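Local coordinates for bifunctional protein PutA (Bdellovibrio bacteriovorus, PDB 5UR2) that probably oxidises proline to glutamate in two steps, pairing a flavin-dependent proline dehydrogenase with an NAD+-dependent L-glutamate gamma-semialdehyde dehydrogenase in one chain, at residues T141-E152 with N194-Q205; A538-W549 with A656-M664. One frame throughout, in Å; residues are numbered along the deposited sequence.

Two contacts of one chain, their centres 59 Å apart and on opposite sides of its centre, illustrate how local chemistry follows place in the fold. Contact 1 joins two neighbouring parallel strands of the proline dehydrogenase barrel and the loops that follow them; it is partly buried, rich in hydroxyls, carboxylates and carbonyls, and carries the lysine bound to the modified flavin. Contact 2 is buried and sets a helix against a strand and the turn before it in the aldehyde dehydrogenase part. There methyl groups and aromatic rings do most of the touching, and two side-chain hydrogen bonds reach backbone carbonyls. The two share no element, and their nearest atoms are about 35 Å apart.

Contact 1 of 2, residues T141-E152 with N194-Q205; sequences TVDILGEATLSE and NVSVKMTALYSQ. With P5F (N-propargylglycine-modified flavin adenine dinucleotide), chain F.
Val142 and Val195 pair in parallel register between the first two strands of the (βα)8 barrel of the proline dehydrogenase domain. Val142 N donates to Asn194 O, and Val142 O receives Ser196 N at 2.8 Å with an almost straight N-H...O angle of 175°. Beside this ladder the side chains form a chain of bonds: Ser196 OG donates to Thr141 OG1, which in turn donates to Asn194 OD1 at 2.6 Å from above the carbonyl plane. Thr141 OG1 lies anti to its own backbone N (chi1 -177°), a turn that sets it between those two partners, while Ser196 OG also bonds Arg300. On the same face as Ser196, Asp143 OD1 lies 3.9 Å from Lys198 CD, and Lys198 NZ is joined covalently to C23 of the N-propargylglycine-modified flavin, the inactivated state of this enzyme.

Beyond the strands the loops meet again. Thr149 OG1 donates to Ala201 O at 2.7 Å, and a water lies between Thr149 O and Thr200 O, within hydrogen-bonding distance of each. Glu152 divides its carboxylate: OE1 makes a salt bridge with Arg221 of helix 211-232, whereas OE2 grips Ser204 twice. Ser204 N meets Glu152 OE2 nearly along its C-O axis at 3.0 Å, and Ser204 OG, itself an acceptor from Gln205 NE2, takes the anti lone pair of the same oxygen at 2.8 Å.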
loop_
_atom_site.group_PDB
_atom_site.type_symbol
_atom_site.label_atom_id
_atom_site.label_comp_id
_atom_site.label_asym_id
_atom_site.label_seq_id
_atom_site.Cartn_x
_atom_site.Cartn_y
_atom_site.Cartn_z
ATOM N N THR B 141 49.261 32.183 9.723
ATOM C CA THR B 141 49.265 30.995 10.562
ATOM C C THR B 141 49.241 29.808 9.618
ATOM O O THR B 141 48.417 29.772 8.699
ATOM C CB THR B 141 48.095 30.956 11.561
ATOM O OG1 THR B 141 48.216 29.789 12.388
ATOM C CG2 THR B 141 46.727 30.948 10.864
ATOM N N VAL B 142 50.213 28.874 9.784
ATOM C CA VAL B 142 50.367 27.756 8.857
ATOM C C VAL B 142 49.563 26.557 9.340
ATOM O O VAL B 142 49.595 26.202 10.527
ATOM C CB VAL B 142 51.851 27.391 8.669
ATOM C CG1 VAL B 142 51.962 26.139 7.842
ATOM C CG2 VAL B 142 52.581 28.513 7.963
ATOM N N ASP B 143 48.848 25.913 8.414
ATOM C CA ASP B 143 48.098 24.705 8.727
ATOM C C ASP B 143 48.390 23.640 7.682
ATOM O O ASP B 143 48.384 23.925 6.479
ATOM C CB ASP B 143 46.592 24.971 8.793
ATOM C CG ASP B 143 45.791 23.708 9.086
ATOM O OD1 ASP B 143 45.786 23.244 10.252
ATOM O OD2 ASP B 143 45.179 23.168 8.140
ATOM N N ILE B 144 48.666 22.422 8.140
ATOM C CA ILE B 144 48.976 21.310 7.248
ATOM C C ILE B 144 47.684 20.577 6.909
ATOM O O ILE B 144 47.103 19.894 7.755
ATOM C CB ILE B 144 50.000 20.360 7.878
ATOM C CG1 ILE B 144 51.257 21.148 8.245
ATOM C CG2 ILE B 144 50.357 19.241 6.905
ATOM C CD1 ILE B 144 52.248 20.372 9.069
ATOM N N LEU B 145 47.256 20.690 5.655
ATOM C CA LEU B 145 46.108 19.939 5.168
ATOM C C LEU B 145 46.433 18.453 5.115
ATOM O O LEU B 145 47.581 18.049 4.899
ATOM C CB LEU B 145 45.716 20.402 3.772
ATOM C CG LEU B 145 45.384 21.876 3.624
ATOM C CD1 LEU B 145 45.497 22.284 2.168
ATOM C CD2 LEU B 145 43.988 22.113 4.159
ATOM N N GLY B 146 45.413 17.637 5.353
ATOM C CA GLY B 146 45.586 16.201 5.245
ATOM C C GLY B 146 44.249 15.527 5.057
ATOM O O GLY B 146 43.191 16.127 5.258
ATOM N N GLU B 147 44.307 14.259 4.654
ATOM C CA GLU B 147 43.100 13.450 4.645
ATOM C C GLU B 147 42.768 13.051 6.080
ATOM O O GLU B 147 43.474 13.402 7.031
ATOM C CB GLU B 147 43.265 12.230 3.747
ATOM C CG GLU B 147 44.257 12.423 2.627
ATOM C CD GLU B 147 44.152 11.351 1.561
ATOM O OE1 GLU B 147 43.152 10.601 1.559
ATOM O OE2 GLU B 147 45.088 11.246 0.740
ATOM N N ALA B 148 41.665 12.330 6.248
ATOM C CA ALA B 148 41.272 11.896 7.577
ATOM C C ALA B 148 42.353 11.019 8.191
ATOM O O ALA B 148 42.998 10.221 7.501
ATOM C CB ALA B 148 39.948 11.133 7.515
ATOM N N THR B 149 42.596 11.218 9.482
ATOM C CA THR B 149 43.459 10.318 10.239
ATOM C C THR B 149 42.610 9.111 10.632
ATOM O O THR B 149 41.849 9.154 11.604
ATOM C CB THR B 149 44.053 11.006 11.465
ATOM O OG1 THR B 149 45.033 11.967 11.054
ATOM C CG2 THR B 149 44.730 9.976 12.399
ATOM N N LEU B 150 42.753 8.027 9.874
ATOM C CA LEU B 150 42.042 6.782 10.123
ATOM C C LEU B 150 42.891 5.735 10.829
ATOM O O LEU B 150 42.335 4.776 11.375
ATOM C CB LEU B 150 41.528 6.196 8.803
ATOM C CG LEU B 150 40.457 7.031 8.102
ATOM C CD1 LEU B 150 39.990 6.369 6.826
ATOM C CD2 LEU B 150 39.284 7.242 9.030
ATOM N N SER B 151 44.214 5.871 10.808
ATOM C CA SER B 151 45.098 4.875 11.391
ATOM C C SER B 151 46.135 5.545 12.282
ATOM O O SER B 151 46.396 6.749 12.177
ATOM C CB SER B 151 45.798 4.072 10.300
ATOM O OG SER B 151 46.718 4.923 9.637
ATOM N N GLU B 152 46.768 4.739 13.141
ATOM C CA GLU B 152 47.825 5.288 13.986
ATOM C C GLU B 152 49.074 5.651 13.184
ATOM O O GLU B 152 49.788 6.591 13.558
ATOM C CB GLU B 152 48.158 4.322 15.116
ATOM C CG GLU B 152 47.103 4.386 16.217
ATOM C CD GLU B 152 46.798 5.810 16.659
ATOM O OE1 GLU B 152 47.651 6.414 17.335
ATOM O OE2 GLU B 152 45.701 6.329 16.333
ATOM N N ASN B 194 53.584 31.131 13.516
ATOM C CA ASN B 194 52.293 30.787 14.099
ATOM C C ASN B 194 51.784 29.568 13.346
ATOM O O ASN B 194 51.683 29.606 12.118
ATOM C CB ASN B 194 51.336 31.987 13.978
ATOM C CG ASN B 194 50.006 31.791 14.715
ATOM O OD1 ASN B 194 49.311 30.788 14.526
ATOM N ND2 ASN B 194 49.630 32.783 15.526
ATOM N N VAL B 195 51.496 28.476 14.057
ATOM C CA VAL B 195 50.991 27.279 13.398
ATOM C C VAL B 195 49.658 26.892 14.029
ATOM O O VAL B 195 49.407 27.133 15.215
ATOM C CB VAL B 195 51.985 26.085 13.429
ATOM C CG1 VAL B 195 53.365 26.515 12.946
ATOM C CG2 VAL B 195 52.039 25.409 14.801
ATOM N N SER B 196 48.777 26.337 13.194
ATOM C CA SER B 196 47.464 25.859 13.597
ATOM C C SER B 196 47.426 24.350 13.465
ATOM O O SER B 196 47.917 23.800 12.474
ATOM C CB SER B 196 46.349 26.469 12.744
ATOM O OG SER B 196 46.240 27.861 12.988
ATOM N N VAL B 197 46.818 23.701 14.460
ATOM C CA VAL B 197 46.786 22.255 14.616
ATOM C C VAL B 197 45.355 21.726 14.687
ATOM O O VAL B 197 44.521 22.279 15.404
ATOM C CB VAL B 197 47.565 21.843 15.885
ATOM C CG1 VAL B 197 47.551 20.329 16.064
ATOM C CG2 VAL B 197 48.997 22.353 15.812
ATOM N N LYS B 198 45.086 20.634 13.972
ATOM C CA LYS B 198 43.767 19.993 13.979
ATOM C C LYS B 198 43.866 18.835 14.948
ATOM O O LYS B 198 44.685 17.897 14.750
ATOM C CB LYS B 198 43.328 19.563 12.578
ATOM C CG LYS B 198 42.157 20.254 11.884
ATOM C CD LYS B 198 42.327 21.547 11.108
ATOM C CE LYS B 198 41.118 22.468 11.005
ATOM N NZ LYS B 198 41.245 23.764 10.328
ATOM N N MET B 199 43.068 18.861 16.010
ATOM C CA MET B 199 43.211 17.887 17.085
ATOM C C MET B 199 42.975 16.439 16.639
ATOM O O MET B 199 43.788 15.563 16.922
ATOM C CB MET B 199 42.251 18.209 18.241
ATOM C CG MET B 199 42.512 17.347 19.487
ATOM S SD MET B 199 41.325 17.560 20.818
ATOM C CE MET B 199 39.830 16.880 20.070
ATOM N N THR B 200 41.863 16.168 15.948
ATOM C CA THR B 200 41.579 14.781 15.598
ATOM C C THR B 200 42.566 14.200 14.597
ATOM O O THR B 200 42.567 12.987 14.396
ATOM C CB THR B 200 40.169 14.649 15.055
ATOM O OG1 THR B 200 40.101 15.283 13.767
ATOM C CG2 THR B 200 39.209 15.305 16.032
ATOM N N ALA B 201 43.405 15.019 13.967
ATOM C CA ALA B 201 44.420 14.458 13.094
ATOM C C ALA B 201 45.529 13.751 13.860
ATOM O O ALA B 201 46.308 13.019 13.243
ATOM C CB ALA B 201 45.017 15.550 12.217
ATOM N N LEU B 202 45.610 13.940 15.174
ATOM C CA LEU B 202 46.676 13.370 15.982
ATOM C C LEU B 202 46.339 12.018 16.594
ATOM O O LEU B 202 47.216 11.411 17.213
ATOM C CB LEU B 202 47.054 14.323 17.110
ATOM C CG LEU B 202 47.706 15.590 16.597
ATOM C CD1 LEU B 202 47.752 16.638 17.691
ATOM C CD2 LEU B 202 49.089 15.213 16.146
ATOM N N TYR B 203 45.112 11.532 16.454
ATOM C CA TYR B 203 44.737 10.265 17.073
ATOM C C TYR B 203 43.541 9.701 16.324
ATOM O O TYR B 203 42.561 10.419 16.113
ATOM C CB TYR B 203 44.402 10.463 18.561
ATOM C CG TYR B 203 43.944 9.209 19.313
ATOM C CD1 TYR B 203 44.610 7.997 19.174
ATOM C CD2 TYR B 203 42.850 9.255 20.182
ATOM C CE1 TYR B 203 44.196 6.859 19.880
ATOM C CE2 TYR B 203 42.430 8.126 20.892
ATOM C CZ TYR B 203 43.106 6.934 20.728
ATOM O OH TYR B 203 42.692 5.823 21.418
ATOM N N SER B 204 43.599 8.415 15.960
ATOM C CA SER B 204 42.577 7.838 15.095
ATOM C C SER B 204 41.449 7.130 15.842
ATOM O O SER B 204 40.465 6.739 15.200
ATOM C CB SER B 204 43.203 6.831 14.122
ATOM O OG SER B 204 43.483 5.603 14.782
ATOM N N GLN B 205 41.563 6.923 17.157
ATOM C CA GLN B 205 40.577 6.134 17.891
ATOM C C GLN B 205 39.903 6.920 19.015
ATOM O O GLN B 205 39.705 6.414 20.125
ATOM C CB GLN B 205 41.206 4.854 18.437
ATOM C CG GLN B 205 41.869 3.986 17.365
ATOM C CD GLN B 205 40.921 3.570 16.236
ATOM O OE1 GLN B 205 39.827 3.044 16.468
ATOM N NE2 GLN B 205 41.355 3.787 15.005
HETATM P PA P5F F . 29.908 35.611 6.789
HETATM O O1A P5F F . 29.620 36.983 7.487
HETATM O O2A P5F F . 29.356 35.401 5.468
HETATM O O5B P5F F . 29.368 34.405 7.508
HETATM C C5B P5F F . 29.168 33.120 6.930
HETATM C C4B P5F F . 28.947 32.108 8.065
HETATM O O4B P5F F . 27.688 32.220 8.683
HETATM C C3B P5F F . 29.048 30.654 7.705
HETATM O O3B P5F F . 30.350 30.228 7.570
HETATM C C2B P5F F . 28.355 29.999 8.832
HETATM O O2B P5F F . 29.226 29.895 9.906
HETATM C C1B P5F F . 27.282 30.970 9.169
HETATM N N9A P5F F . 26.000 30.667 8.585
HETATM C C8A P5F F . 25.689 30.513 7.241
HETATM N N7A P5F F . 24.378 30.260 7.133
HETATM C C5A P5F F . 23.786 30.254 8.397
HETATM C C6A P5F F . 22.500 30.033 8.886
HETATM N N6A P5F F . 21.412 29.757 7.990
HETATM N N1A P5F F . 22.255 30.076 10.210
HETATM C C2A P5F F . 23.243 30.337 11.092
HETATM N N3A P5F F . 24.518 30.529 10.646
HETATM C C4A P5F F . 24.819 30.502 9.342
HETATM N N1 P5F F . 35.740 27.602 11.071
HETATM C C2 P5F F . 35.635 26.578 12.083
HETATM O O2 P5F F . 34.392 26.047 12.345
HETATM N N3 P5F F . 36.789 26.132 12.806
HETATM C C4 P5F F . 38.080 26.662 12.563
HETATM O O4 P5F F . 39.164 26.180 13.307
HETATM C C4X P5F F . 38.195 27.736 11.488
HETATM N N5 P5F F . 39.491 28.255 11.059
HETATM C C5X P5F F . 39.467 29.559 10.366
HETATM C C6 P5F F . 40.683 30.429 10.375
HETATM C C7 P5F F . 40.635 31.717 9.786
HETATM C C7M P5F F . 41.872 32.588 9.804
HETATM C C8 P5F F . 39.431 32.193 9.184
HETATM C C8M P5F F . 39.342 33.559 8.552
HETATM C C9 P5F F . 38.275 31.378 9.174
HETATM C C9A P5F F . 38.318 30.020 9.788
HETATM N N10 P5F F . 37.113 29.187 9.795
HETATM C C10 P5F F . 37.051 28.158 10.795
HETATM C "C1'" P5F F . 35.922 29.486 8.962
HETATM C "C2'" P5F F . 35.004 30.526 9.605
HETATM O "O2'" P5F F . 34.423 29.968 10.720
HETATM C "C3'" P5F F . 33.909 31.075 8.686
HETATM O "O3'" P5F F . 33.085 30.033 8.319
HETATM C "C4'" P5F F . 34.409 31.740 7.412
HETATM O "O4'" P5F F . 35.664 32.259 7.687
HETATM C "C5'" P5F F . 33.449 32.767 6.782
HETATM O "O5'" P5F F . 32.783 33.583 7.725
HETATM P P P5F F . 32.513 35.174 7.567
HETATM O O1P P5F F . 32.407 36.038 8.882
HETATM O O2P P5F F . 33.641 35.546 6.533
HETATM O O3P P5F F . 31.306 35.226 6.455
HETATM C C21 P5F F . 40.284 26.013 9.969
HETATM C C22 P5F F . 39.977 27.176 10.583
HETATM C C23 P5F F . 40.353 24.689 10.749
HETATM O O HOH W 1 40.772 11.090 13.688
#

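Contact 2 of 2, residues A538-W549 with A656-M664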
loop_
_atom_site.group_PDB
_atom_site.type_symbol
_atom_site.label_atom_id
_atom_site.label_comp_id
_atom_site.label_asym_id
_atom_site.label_seq_id
_atom_site.Cartn_x
_atom_site.Cartn_y
_atom_site.Cartn_z
ATOM N N ALA B 538 2.249 -23.831 26.286
ATOM C CA ALA B 538 2.378 -22.532 25.634
ATOM C C ALA B 538 1.468 -22.443 24.408
ATOM O O ALA B 538 0.765 -21.446 24.211
ATOM C CB ALA B 538 3.846 -22.274 25.260
ATOM N N MET B 539 1.457 -23.487 23.580
ATOM C CA MET B 539 0.593 -23.486 22.401
ATOM C C MET B 539 -0.879 -23.382 22.785
ATOM O O MET B 539 -1.642 -22.652 22.139
ATOM C CB MET B 539 0.842 -24.742 21.566
ATOM C CG MET B 539 2.205 -24.776 20.911
ATOM S SD MET B 539 2.463 -23.382 19.796
ATOM C CE MET B 539 1.067 -23.583 18.687
ATOM N N GLN B 540 -1.300 -24.130 23.814
ATOM C CA GLN B 540 -2.696 -24.093 24.247
ATOM C C GLN B 540 -3.066 -22.727 24.800
ATOM O O GLN B 540 -4.143 -22.206 24.487
ATOM C CB GLN B 540 -2.975 -25.183 25.296
ATOM C CG GLN B 540 -3.111 -26.630 24.749
ATOM C CD GLN B 540 -4.276 -26.805 23.775
ATOM O OE1 GLN B 540 -5.260 -26.066 23.820
ATOM N NE2 GLN B 540 -4.161 -27.789 22.883
ATOM N N ALA B 541 -2.191 -22.132 25.629
ATOM C CA ALA B 541 -2.469 -20.804 26.186
ATOM C C ALA B 541 -2.604 -19.746 25.085
ATOM O O ALA B 541 -3.493 -18.885 25.146
ATOM C CB ALA B 541 -1.373 -20.408 27.178
ATOM N N ALA B 542 -1.752 -19.820 24.056
ATOM C CA ALA B 542 -1.814 -18.868 22.948
ATOM C C ALA B 542 -3.086 -19.044 22.124
ATOM O O ALA B 542 -3.719 -18.057 21.725
ATOM C CB ALA B 542 -0.594 -19.047 22.043
ATOM N N GLN B 543 -3.472 -20.292 21.862
ATOM C CA GLN B 543 -4.676 -20.552 21.084
ATOM C C GLN B 543 -5.924 -20.096 21.834
ATOM O O GLN B 543 -6.796 -19.439 21.256
ATOM C CB GLN B 543 -4.744 -22.038 20.722
ATOM C CG GLN B 543 -5.930 -22.424 19.850
ATOM C CD GLN B 543 -5.889 -21.775 18.465
ATOM O OE1 GLN B 543 -4.821 -21.448 17.941
ATOM N NE2 GLN B 543 -7.060 -21.576 17.876
ATOM N N THR B 544 -6.007 -20.388 23.132
ATOM C CA THR B 544 -7.144 -19.910 23.917
ATOM C C THR B 544 -7.196 -18.389 23.901
ATOM O O THR B 544 -8.257 -17.790 23.680
ATOM C CB THR B 544 -7.045 -20.421 25.357
ATOM O OG1 THR B 544 -7.217 -21.830 25.368
ATOM C CG2 THR B 544 -8.114 -19.791 26.253
ATOM N N ALA B 545 -6.045 -17.750 24.125
ATOM C CA ALA B 545 -6.003 -16.296 24.138
ATOM C C ALA B 545 -6.383 -15.705 22.779
ATOM O O ALA B 545 -7.051 -14.667 22.721
ATOM C CB ALA B 545 -4.611 -15.827 24.557
ATOM N N TYR B 546 -6.022 -16.376 21.683
ATOM C CA TYR B 546 -6.300 -15.819 20.360
ATOM C C TYR B 546 -7.792 -15.585 20.145
ATOM O O TYR B 546 -8.173 -14.629 19.462
ATOM C CB TYR B 546 -5.730 -16.734 19.278
ATOM C CG TYR B 546 -6.057 -16.278 17.881
ATOM C CD1 TYR B 546 -5.519 -15.106 17.371
ATOM C CD2 TYR B 546 -6.920 -17.015 17.078
ATOM C CE1 TYR B 546 -5.838 -14.666 16.101
ATOM C CE2 TYR B 546 -7.231 -16.603 15.800
ATOM C CZ TYR B 546 -6.690 -15.420 15.315
ATOM O OH TYR B 546 -7.002 -14.988 14.049
ATOM N N LYS B 547 -8.638 -16.419 20.760
ATOM C CA LYS B 547 -10.089 -16.339 20.581
ATOM C C LYS B 547 -10.648 -14.973 20.980
ATOM O O LYS B 547 -11.581 -14.469 20.341
ATOM C CB LYS B 547 -10.756 -17.450 21.402
ATOM C CG LYS B 547 -12.257 -17.510 21.310
ATOM C CD LYS B 547 -12.837 -18.510 22.310
ATOM C CE LYS B 547 -14.316 -18.796 22.021
ATOM N NZ LYS B 547 -14.532 -19.165 20.588
ATOM N N THR B 548 -10.090 -14.347 22.017
ATOM C CA THR B 548 -10.531 -13.013 22.411
ATOM C C THR B 548 -9.588 -11.908 21.950
ATOM O O THR B 548 -10.049 -10.806 21.635
ATOM C CB THR B 548 -10.717 -12.930 23.937
ATOM O OG1 THR B 548 -9.532 -13.400 24.599
ATOM C CG2 THR B 548 -11.928 -13.758 24.395
ATOM N N TRP B 549 -8.282 -12.166 21.905
ATOM C CA TRP B 549 -7.342 -11.124 21.503
ATOM C C TRP B 549 -7.572 -10.673 20.065
ATOM O O TRP B 549 -7.363 -9.500 19.750
ATOM C CB TRP B 549 -5.911 -11.625 21.679
ATOM C CG TRP B 549 -4.827 -10.692 21.161
ATOM C CD1 TRP B 549 -4.074 -10.859 20.030
ATOM C CD2 TRP B 549 -4.384 -9.465 21.758
ATOM N NE1 TRP B 549 -3.198 -9.817 19.890
ATOM C CE2 TRP B 549 -3.368 -8.947 20.939
ATOM C CE3 TRP B 549 -4.741 -8.758 22.907
ATOM C CZ2 TRP B 549 -2.699 -7.762 21.241
ATOM C CZ3 TRP B 549 -4.086 -7.574 23.189
ATOM C CH2 TRP B 549 -3.072 -7.096 22.367
ATOM N N ALA B 656 1.742 -9.596 17.274
ATOM C CA ALA B 656 0.712 -9.296 18.259
ATOM C C ALA B 656 -0.129 -8.095 17.847
ATOM O O ALA B 656 -1.364 -8.137 17.958
ATOM C CB ALA B 656 1.349 -9.076 19.633
ATOM N N VAL B 657 0.504 -7.020 17.346
ATOM C CA VAL B 657 -0.296 -5.850 16.994
ATOM C C VAL B 657 -1.236 -6.193 15.848
ATOM O O VAL B 657 -2.331 -5.626 15.745
ATOM C CB VAL B 657 0.578 -4.623 16.648
ATOM C CG1 VAL B 657 0.998 -4.635 15.162
ATOM C CG2 VAL B 657 -0.183 -3.345 16.956
ATOM N N ALA B 658 -0.857 -7.154 15.002
ATOM C CA ALA B 658 -1.758 -7.594 13.943
ATOM C C ALA B 658 -2.906 -8.448 14.457
ATOM O O ALA B 658 -3.733 -8.872 13.646
ATOM C CB ALA B 658 -0.987 -8.380 12.879
ATOM N N GLY B 659 -3.002 -8.691 15.762
ATOM C CA GLY B 659 -4.077 -9.494 16.304
ATOM C C GLY B 659 -3.742 -10.958 16.505
ATOM O O GLY B 659 -4.645 -11.749 16.785
ATOM N N ASN B 660 -2.497 -11.355 16.299
ATOM C CA ASN B 660 -2.118 -12.737 16.566
ATOM C C ASN B 660 -1.645 -12.895 18.004
ATOM O O ASN B 660 -1.281 -11.923 18.670
ATOM C CB ASN B 660 -1.031 -13.184 15.594
ATOM C CG ASN B 660 -1.427 -12.958 14.149
ATOM O OD1 ASN B 660 -2.194 -13.751 13.569
ATOM N ND2 ASN B 660 -0.922 -11.868 13.556
ATOM N N THR B 661 -1.651 -14.132 18.487
ATOM C CA THR B 661 -0.962 -14.434 19.737
ATOM C C THR B 661 0.376 -15.094 19.415
ATOM O O THR B 661 0.637 -15.491 18.274
ATOM C CB THR B 661 -1.820 -15.308 20.664
ATOM O OG1 THR B 661 -2.131 -16.549 20.031
ATOM C CG2 THR B 661 -3.133 -14.581 20.993
ATOM N N VAL B 662 1.236 -15.194 20.428
ATOM C CA VAL B 662 2.656 -15.455 20.215
ATOM C C VAL B 662 3.185 -16.461 21.228
ATOM O O VAL B 662 2.891 -16.373 22.423
ATOM C CB VAL B 662 3.474 -14.147 20.319
ATOM C CG1 VAL B 662 4.962 -14.458 20.291
ATOM C CG2 VAL B 662 3.095 -13.186 19.203
ATOM N N VAL B 663 3.975 -17.421 20.749
ATOM C CA VAL B 663 4.885 -18.188 21.589
ATOM C C VAL B 663 6.287 -17.839 21.111
ATOM O O VAL B 663 6.641 -18.126 19.960
ATOM C CB VAL B 663 4.647 -19.696 21.501
ATOM C CG1 VAL B 663 5.645 -20.419 22.421
ATOM C CG2 VAL B 663 3.201 -20.037 21.854
ATOM N N MET B 664 7.074 -17.195 21.959
ATOM C CA MET B 664 8.421 -16.809 21.567
ATOM C C MET B 664 9.427 -17.754 22.219
ATOM O O MET B 664 9.347 -18.032 23.422
ATOM C CB MET B 664 8.720 -15.347 21.911
ATOM C CG MET B 664 8.602 -14.976 23.380
ATOM S SD MET B 664 9.303 -13.329 23.631
ATOM C CE MET B 664 8.372 -12.745 25.024
#
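Thr661 meets the helix 538-549 with both branches of its side chain, and its first torsion divides the work. With chi1 at 60°, OG1 sits between its own backbone N and carbonyl carbon, and from there it donates to Ala542 O at 2.8 Å. That oxygen already accepts Tyr546 N within the helix; the hydroxyl arrives from the opposite face of the carbonyl plane, 56° out of it, so the helical bond is kept. CG2 of Thr661 packs on the backbone of the next turn, 3.5 Å from Tyr546 CA.

Two residues on, Val663 also faces the helix and spreads its methyls over the preceding turn: CG1 touches Ala538 CB at 3.8 Å, while CG2 reaches Ala542 CB and the sulfur of Met539, whose side chain crosses it at about a right angle. With small alanines at the interface, the axes of segments 538-549 and 661-664 approach to 7.7 Å and run nearly antiparallel. This is helix-on-sheet packing in the α/β fold of the aldehyde dehydrogenase family, and Thr661 and Val663 bond through their backbones to neighbouring strand 623-638.

At the other end two aromatic side chains, each with CG anti to the backbone N, extend to the turn before the strand. Tyr546 brings its ring edge to Gly659 O, with CE1 3.2 Å away, and its hydroxyl bonds Ser631. The indole of Trp549 donates its N-H to Ala656 O along a bent path (143°), the oxygen lying close to the ring plane. Ala656 O also receives Gly659 N, one of the two bonds of the Schellman motif at the helix end, where Gly659 has positive phi, and Trp549 NE1 comes to Ala656 O from the other face, 3.1 Å away.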